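Local coordinates for porin B (Pseudomonas putida, PDB 4GEY), which probably carries glucose and related sugars across the outer membrane as a carbohydrate-selective beta-barrel porin, at residues Cys171-Gly176 with Trp183-Val188; Glu156-Phe161 with Gly208-Asn213. The protein carries 2 engineered substitutions. All coordinates share one frame; numbering follows the deposited sequence.

How the contacts relate
Both contacts are buried, and both involve the loop between strands 145-149 and 190-198. Contact 1 lies within that loop, with its centre about 4 Å from the centre of the chain; contact 2 joins the same loop to the barrel strand 203-212 and is centred about 11 Å from the chain centre. The two contact centres are about 8 Å apart. N159 of contact 2 connects them, its OD1 probably accepting hydrogen bonds from S173 OG and V175 N of contact 1. The chemistry differs with position: next to the sugar, contact 1 combines amide, indole, water and aliphatic-aromatic interactions and buries 254 Å², whereas contact 2 rests on two phenylalanine rings and a glycine and buries 125 Å².

Contact 1: Cys171-Gly176 with Trp183-Val188; sequences CGSQVG and WYNWPV. With BGC (beta-D-glucopyranose), chain B.
N185 reaches across to S173 with its amide while its CB stays beside the bound sugar. CB lies 3.5 Å from C6 of beta-D-glucopyranose. The first torsion (chi1 -61°) sets CG anti to the carbonyl carbon and sends the amide away from the sugar, toward 171-176. There the two ends of the amide part company. ND2 donates to S173 O over 3.2 Å, a bond in the carbonyl plane and on a lone pair, though bent to 139° at the hydrogen. OD1 accepts from W183 NE1 at 2.9 Å; this donor stands above the carbonyl plane of N185, while OD1 itself lies close to the indole plane. With both ends engaged, the rotation of the amide is fixed.

The two segments belong to a long loop folded into the lumen of the barrel, as in other porins where such loops narrow the channel, and N185, W186 and P187 form part of the glucose pocket. W186 O receives a weak hydrogen bond from sugar O4 at 3.0 Å, and R98, E121, W123 and R125 supply further polar partners.

W183 is covered over one face by V175, whose CG1 makes a CH-pi contact 3.6 Å from the centroid of the six-membered ring and 17° off its normal. S173 OG approaches the same indole obliquely, is hydrogen-bonded to N159 and accepts a weak capping bond from G176 N, in the turn that leads into the helix. One water donates to G176 O (2.9 Å) and W183 O and accepts from N185 N.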
loop_
_atom_site.group_PDB
_atom_site.type_symbol
_atom_site.label_atom_id
_atom_site.label_comp_id
_atom_site.label_asym_id
_atom_site.label_seq_id
_atom_site.Cartn_x
_atom_site.Cartn_y
_atom_site.Cartn_z
ATOM N N CYS A 171 -1.189 4.132 3.855
ATOM C CA CYS A 171 -2.132 3.590 2.888
ATOM C C CYS A 171 -1.677 2.219 2.389
ATOM O O CYS A 171 -0.597 2.089 1.818
ATOM C CB CYS A 171 -2.303 4.554 1.708
ATOM S SG CYS A 171 -2.829 3.725 0.181
ATOM N N GLY A 172 -2.496 1.200 2.627
ATOM C CA GLY A 172 -2.295 -0.106 2.021
ATOM C C GLY A 172 -1.337 -0.978 2.792
ATOM O O GLY A 172 -1.017 -0.685 3.940
ATOM N N SER A 173 -0.869 -2.053 2.168
ATOM C CA SER A 173 0.036 -2.968 2.870
ATOM C C SER A 173 1.444 -2.398 2.953
ATOM O O SER A 173 2.101 -2.184 1.933
ATOM C CB SER A 173 0.068 -4.350 2.220
ATOM O OG SER A 173 1.154 -5.099 2.739
ATOM N N GLN A 174 1.901 -2.149 4.173
ATOM C CA GLN A 174 3.190 -1.505 4.368
ATOM C C GLN A 174 4.359 -2.408 3.968
ATOM O O GLN A 174 5.374 -1.932 3.430
ATOM C CB GLN A 174 3.301 -0.990 5.795
ATOM C CG GLN A 174 2.222 0.034 6.095
ATOM C CD GLN A 174 2.184 1.150 5.051
ATOM O OE1 GLN A 174 3.174 1.834 4.826
ATOM N NE2 GLN A 174 1.046 1.318 4.400
ATOM N N VAL A 175 4.199 -3.709 4.195
ATOM C CA VAL A 175 5.176 -4.681 3.735
ATOM C C VAL A 175 5.355 -4.502 2.224
ATOM O O VAL A 175 6.464 -4.596 1.703
ATOM C CB VAL A 175 4.758 -6.130 4.107
ATOM C CG1 VAL A 175 5.709 -7.153 3.513
ATOM C CG2 VAL A 175 4.701 -6.282 5.624
ATOM N N GLY A 176 4.261 -4.195 1.532
ATOM C CA GLY A 176 4.322 -3.889 0.117
ATOM C C GLY A 176 5.123 -2.645 -0.237
ATOM O O GLY A 176 5.568 -2.484 -1.367
ATOM N N TRP A 183 7.308 -7.840 -3.391
ATOM C CA TRP A 183 5.917 -7.956 -2.947
ATOM C C TRP A 183 5.186 -6.821 -3.631
ATOM O O TRP A 183 5.558 -5.660 -3.483
ATOM C CB TRP A 183 5.867 -7.855 -1.406
ATOM C CG TRP A 183 4.516 -7.674 -0.719
ATOM C CD1 TRP A 183 3.560 -6.738 -1.002
ATOM C CD2 TRP A 183 4.026 -8.405 0.413
ATOM N NE1 TRP A 183 2.499 -6.859 -0.135
ATOM C CE2 TRP A 183 2.764 -7.873 0.743
ATOM C CE3 TRP A 183 4.526 -9.465 1.169
ATOM C CZ2 TRP A 183 1.994 -8.369 1.787
ATOM C CZ3 TRP A 183 3.759 -9.957 2.211
ATOM C CH2 TRP A 183 2.507 -9.410 2.508
ATOM N N TYR A 184 4.162 -7.146 -4.405
ATOM C CA TYR A 184 3.504 -6.135 -5.230
ATOM C C TYR A 184 2.017 -6.019 -4.924
ATOM O O TYR A 184 1.232 -6.870 -5.312
ATOM C CB TYR A 184 3.659 -6.479 -6.711
ATOM C CG TYR A 184 5.064 -6.833 -7.152
ATOM C CD1 TYR A 184 6.173 -6.154 -6.654
ATOM C CD2 TYR A 184 5.280 -7.840 -8.080
ATOM C CE1 TYR A 184 7.460 -6.478 -7.065
ATOM C CE2 TYR A 184 6.558 -8.164 -8.500
ATOM C CZ TYR A 184 7.639 -7.485 -7.990
ATOM O OH TYR A 184 8.904 -7.823 -8.406
ATOM N N ASN A 185 1.624 -4.958 -4.246
ATOM C CA ASN A 185 0.212 -4.701 -4.032
ATOM C C ASN A 185 -0.501 -4.264 -5.305
ATOM O O ASN A 185 0.136 -4.028 -6.350
ATOM C CB ASN A 185 0.035 -3.606 -2.979
ATOM C CG ASN A 185 0.630 -3.984 -1.630
ATOM O OD1 ASN A 185 0.464 -5.103 -1.154
ATOM N ND2 ASN A 185 1.328 -3.049 -1.013
ATOM N N TRP A 186 -1.830 -4.173 -5.193
ATOM C CA TRP A 186 -2.663 -3.368 -6.090
ATOM C C TRP A 186 -1.869 -2.135 -6.497
ATOM O O TRP A 186 -1.462 -1.360 -5.639
ATOM C CB TRP A 186 -3.921 -2.919 -5.347
ATOM C CG TRP A 186 -4.802 -1.981 -6.125
ATOM C CD1 TRP A 186 -4.482 -0.718 -6.581
ATOM C CD2 TRP A 186 -6.160 -2.210 -6.530
ATOM N NE1 TRP A 186 -5.538 -0.177 -7.252
ATOM C CE2 TRP A 186 -6.587 -1.063 -7.231
ATOM C CE3 TRP A 186 -7.059 -3.277 -6.364
ATOM C CZ2 TRP A 186 -7.862 -0.946 -7.767
ATOM C CZ3 TRP A 186 -8.321 -3.165 -6.902
ATOM C CH2 TRP A 186 -8.714 -2.008 -7.598
ATOM N N PRO A 187 -1.732 -1.887 -7.803
ATOM C CA PRO A 187 -2.537 -2.483 -8.872
ATOM C C PRO A 187 -1.846 -3.587 -9.651
ATOM O O PRO A 187 -2.320 -3.883 -10.747
ATOM C CB PRO A 187 -2.718 -1.303 -9.820
ATOM C CG PRO A 187 -1.395 -0.559 -9.692
ATOM C CD PRO A 187 -0.869 -0.801 -8.310
ATOM N N VAL A 188 -0.759 -4.161 -9.137
ATOM C CA VAL A 188 -0.074 -5.239 -9.847
ATOM C C VAL A 188 -0.764 -6.555 -9.510
ATOM O O VAL A 188 -1.154 -6.769 -8.365
ATOM C CB VAL A 188 1.432 -5.337 -9.449
ATOM C CG1 VAL A 188 2.136 -6.454 -10.208
ATOM C CG2 VAL A 188 2.139 -4.037 -9.700
HETATM C C2 BGC B . 1.244 2.874 -5.592
HETATM C C3 BGC B . 0.345 2.429 -4.618
HETATM C C4 BGC B . 0.324 0.972 -4.512
HETATM C C5 BGC B . 1.733 0.353 -4.259
HETATM C C6 BGC B . 1.801 -0.997 -4.388
HETATM C C1 BGC B . 2.598 2.474 -5.311
HETATM O O1 BGC B . 3.411 2.945 -6.326
HETATM O O2 BGC B . 1.173 4.336 -5.665
HETATM O O3 BGC B . -0.991 2.948 -4.942
HETATM O O4 BGC B . -0.578 0.610 -3.505
HETATM O O5 BGC B . 2.674 1.028 -5.253
HETATM O O6 BGC B . 1.860 -1.566 -5.653
HETATM O O HOH W 1 4.036 -3.343 -3.722
#

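Contact 2: Glu156-Phe161 with Gly208-Asn213; sequences EDFNSF and GAFEQN
F158 meets F210 through its CE1 corner, which comes to the edge of the F210 ring, near that ring's plane, with the two CE1 atoms 3.5 Å apart. The planes are inclined at 78° and the centroids lie 5.7 Å apart, an oblique pairing. The far end of the F158 ring reaches the backbone: CZ is 3.5 Å from G208 N. A chi1 of -61° places the F158 ring beside its own backbone N and points it from the loop onto the strand. P236 and E238 of strand 232-245 and R194 of strand 190-198 also touch this ring, making this the closely packed part. With an alanine here, the edge of F210 and the backbone at G208 would probably lose their aromatic neighbour and be left with a gap between loop and strand.

The flanks are looser and polar. E156 and D157, both partly exposed, make no contact with 208-213; each forms a salt bridge to K148, and D157 forms another to R194. On the strand, A209 points away from the loop and is exposed, whereas F210 points toward it. An inward-pointing strand residue packed in this way against a loop that lies inside the barrel is consistent with the OprB porin fold.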
loop_
_atom_site.group_PDB
_atom_site.type_symbol
_atom_site.label_atom_id
_atom_site.label_comp_id
_atom_site.label_asym_id
_atom_site.label_seq_id
_atom_site.Cartn_x
_atom_site.Cartn_y
_atom_site.Cartn_z
ATOM N N GLU A 156 -3.980 -7.405 -0.732
ATOM C CA GLU A 156 -5.421 -7.581 -0.783
ATOM C C GLU A 156 -5.931 -8.543 0.305
ATOM O O GLU A 156 -7.073 -8.427 0.743
ATOM C CB GLU A 156 -5.812 -8.067 -2.180
ATOM C CG GLU A 156 -7.270 -8.422 -2.365
ATOM C CD GLU A 156 -7.618 -8.693 -3.811
ATOM O OE1 GLU A 156 -7.244 -7.878 -4.676
ATOM O OE2 GLU A 156 -8.269 -9.719 -4.087
ATOM N N ASP A 157 -5.095 -9.491 0.736
ATOM C CA ASP A 157 -5.472 -10.399 1.821
ATOM C C ASP A 157 -4.527 -10.309 3.007
ATOM O O ASP A 157 -4.925 -10.483 4.158
ATOM C CB ASP A 157 -5.514 -11.846 1.330
ATOM C CG ASP A 157 -6.573 -12.065 0.279
ATOM O OD1 ASP A 157 -6.332 -11.638 -0.874
ATOM O OD2 ASP A 157 -7.633 -12.652 0.608
ATOM N N PHE A 158 -3.265 -10.038 2.723
ATOM C CA PHE A 158 -2.248 -10.071 3.760
ATOM C C PHE A 158 -1.827 -8.654 4.153
ATOM O O PHE A 158 -1.692 -7.781 3.284
ATOM C CB PHE A 158 -1.054 -10.902 3.271
ATOM C CG PHE A 158 -1.400 -12.348 2.968
ATOM C CD1 PHE A 158 -1.835 -12.724 1.716
ATOM C CD2 PHE A 158 -1.283 -13.323 3.944
ATOM C CE1 PHE A 158 -2.142 -14.041 1.442
ATOM C CE2 PHE A 158 -1.591 -14.629 3.682
ATOM C CZ PHE A 158 -2.026 -14.993 2.428
ATOM N N ASN A 159 -1.657 -8.414 5.456
ATOM C CA ASN A 159 -1.084 -7.150 5.927
ATOM C C ASN A 159 -1.952 -5.981 5.462
ATOM O O ASN A 159 -1.482 -4.861 5.278
ATOM C CB ASN A 159 0.363 -7.035 5.408
ATOM C CG ASN A 159 1.095 -5.798 5.919
ATOM O OD1 ASN A 159 1.783 -5.113 5.159
ATOM N ND2 ASN A 159 0.952 -5.509 7.203
ATOM N N SER A 160 -3.232 -6.262 5.254
ATOM C CA SER A 160 -4.154 -5.285 4.679
ATOM C C SER A 160 -4.410 -4.111 5.609
ATOM O O SER A 160 -4.568 -4.296 6.815
ATOM C CB SER A 160 -5.473 -5.958 4.333
ATOM O OG SER A 160 -5.267 -7.098 3.544
ATOM N N PHE A 161 -4.458 -2.913 5.029
ATOM C CA PHE A 161 -4.698 -1.656 5.756
ATOM C C PHE A 161 -5.435 -0.735 4.776
ATOM O O PHE A 161 -5.193 -0.820 3.580
ATOM C CB PHE A 161 -3.356 -1.046 6.201
ATOM C CG PHE A 161 -3.487 0.152 7.126
ATOM C CD1 PHE A 161 -3.868 -0.009 8.454
ATOM C CD2 PHE A 161 -3.199 1.437 6.669
ATOM C CE1 PHE A 161 -3.987 1.086 9.294
ATOM C CE2 PHE A 161 -3.308 2.539 7.505
ATOM C CZ PHE A 161 -3.707 2.369 8.816
ATOM N N GLY A 208 -0.511 -18.149 2.019
ATOM C CA GLY A 208 -0.654 -18.017 0.584
ATOM C C GLY A 208 0.633 -18.315 -0.152
ATOM O O GLY A 208 1.703 -18.387 0.443
ATOM N N ALA A 209 0.518 -18.498 -1.461
ATOM C CA ALA A 209 1.687 -18.665 -2.314
ATOM C C ALA A 209 1.508 -17.786 -3.553
ATOM O O ALA A 209 0.583 -17.988 -4.342
ATOM C CB ALA A 209 1.864 -20.117 -2.693
ATOM N N PHE A 210 2.385 -16.796 -3.700
ATOM C CA PHE A 210 2.309 -15.845 -4.805
ATOM C C PHE A 210 3.495 -16.021 -5.733
ATOM O O PHE A 210 4.647 -16.071 -5.288
ATOM C CB PHE A 210 2.291 -14.403 -4.290
ATOM C CG PHE A 210 1.078 -14.063 -3.483
ATOM C CD1 PHE A 210 0.925 -14.546 -2.189
ATOM C CD2 PHE A 210 0.093 -13.251 -4.008
ATOM C CE1 PHE A 210 -0.202 -14.229 -1.452
ATOM C CE2 PHE A 210 -1.038 -12.940 -3.276
ATOM C CZ PHE A 210 -1.183 -13.427 -1.999
ATOM N N GLU A 211 3.205 -16.141 -7.022
ATOM C CA GLU A 211 4.240 -16.091 -8.026
ATOM C C GLU A 211 4.983 -14.781 -7.808
ATOM O O GLU A 211 4.361 -13.739 -7.640
ATOM C CB GLU A 211 3.609 -16.109 -9.411
ATOM C CG GLU A 211 4.443 -15.441 -10.476
ATOM C CD GLU A 211 3.641 -15.133 -11.715
ATOM O OE1 GLU A 211 2.431 -14.835 -11.577
ATOM O OE2 GLU A 211 4.222 -15.197 -12.823
ATOM N N GLN A 212 6.309 -14.842 -7.771
ATOM C CA GLN A 212 7.123 -13.651 -7.585
ATOM C C GLN A 212 7.944 -13.457 -8.865
ATOM O O GLN A 212 8.840 -14.249 -9.183
ATOM C CB GLN A 212 7.944 -13.759 -6.283
ATOM C CG GLN A 212 9.422 -13.406 -6.336
ATOM C CD GLN A 212 9.696 -11.970 -6.736
ATOM O OE1 GLN A 212 8.797 -11.122 -6.729
ATOM N NE2 GLN A 212 10.953 -11.690 -7.106
ATOM N N ASN A 213 7.586 -12.418 -9.615
ATOM C CA ASN A 213 8.001 -12.273 -11.009
ATOM C C ASN A 213 8.130 -10.808 -11.393
ATOM O O ASN A 213 7.164 -10.212 -11.856
ATOM C CB ASN A 213 6.954 -12.941 -11.912
ATOM C CG ASN A 213 7.322 -12.908 -13.396
ATOM O OD1 ASN A 213 8.268 -12.233 -13.820
ATOM N ND2 ASN A 213 6.554 -13.645 -14.196
#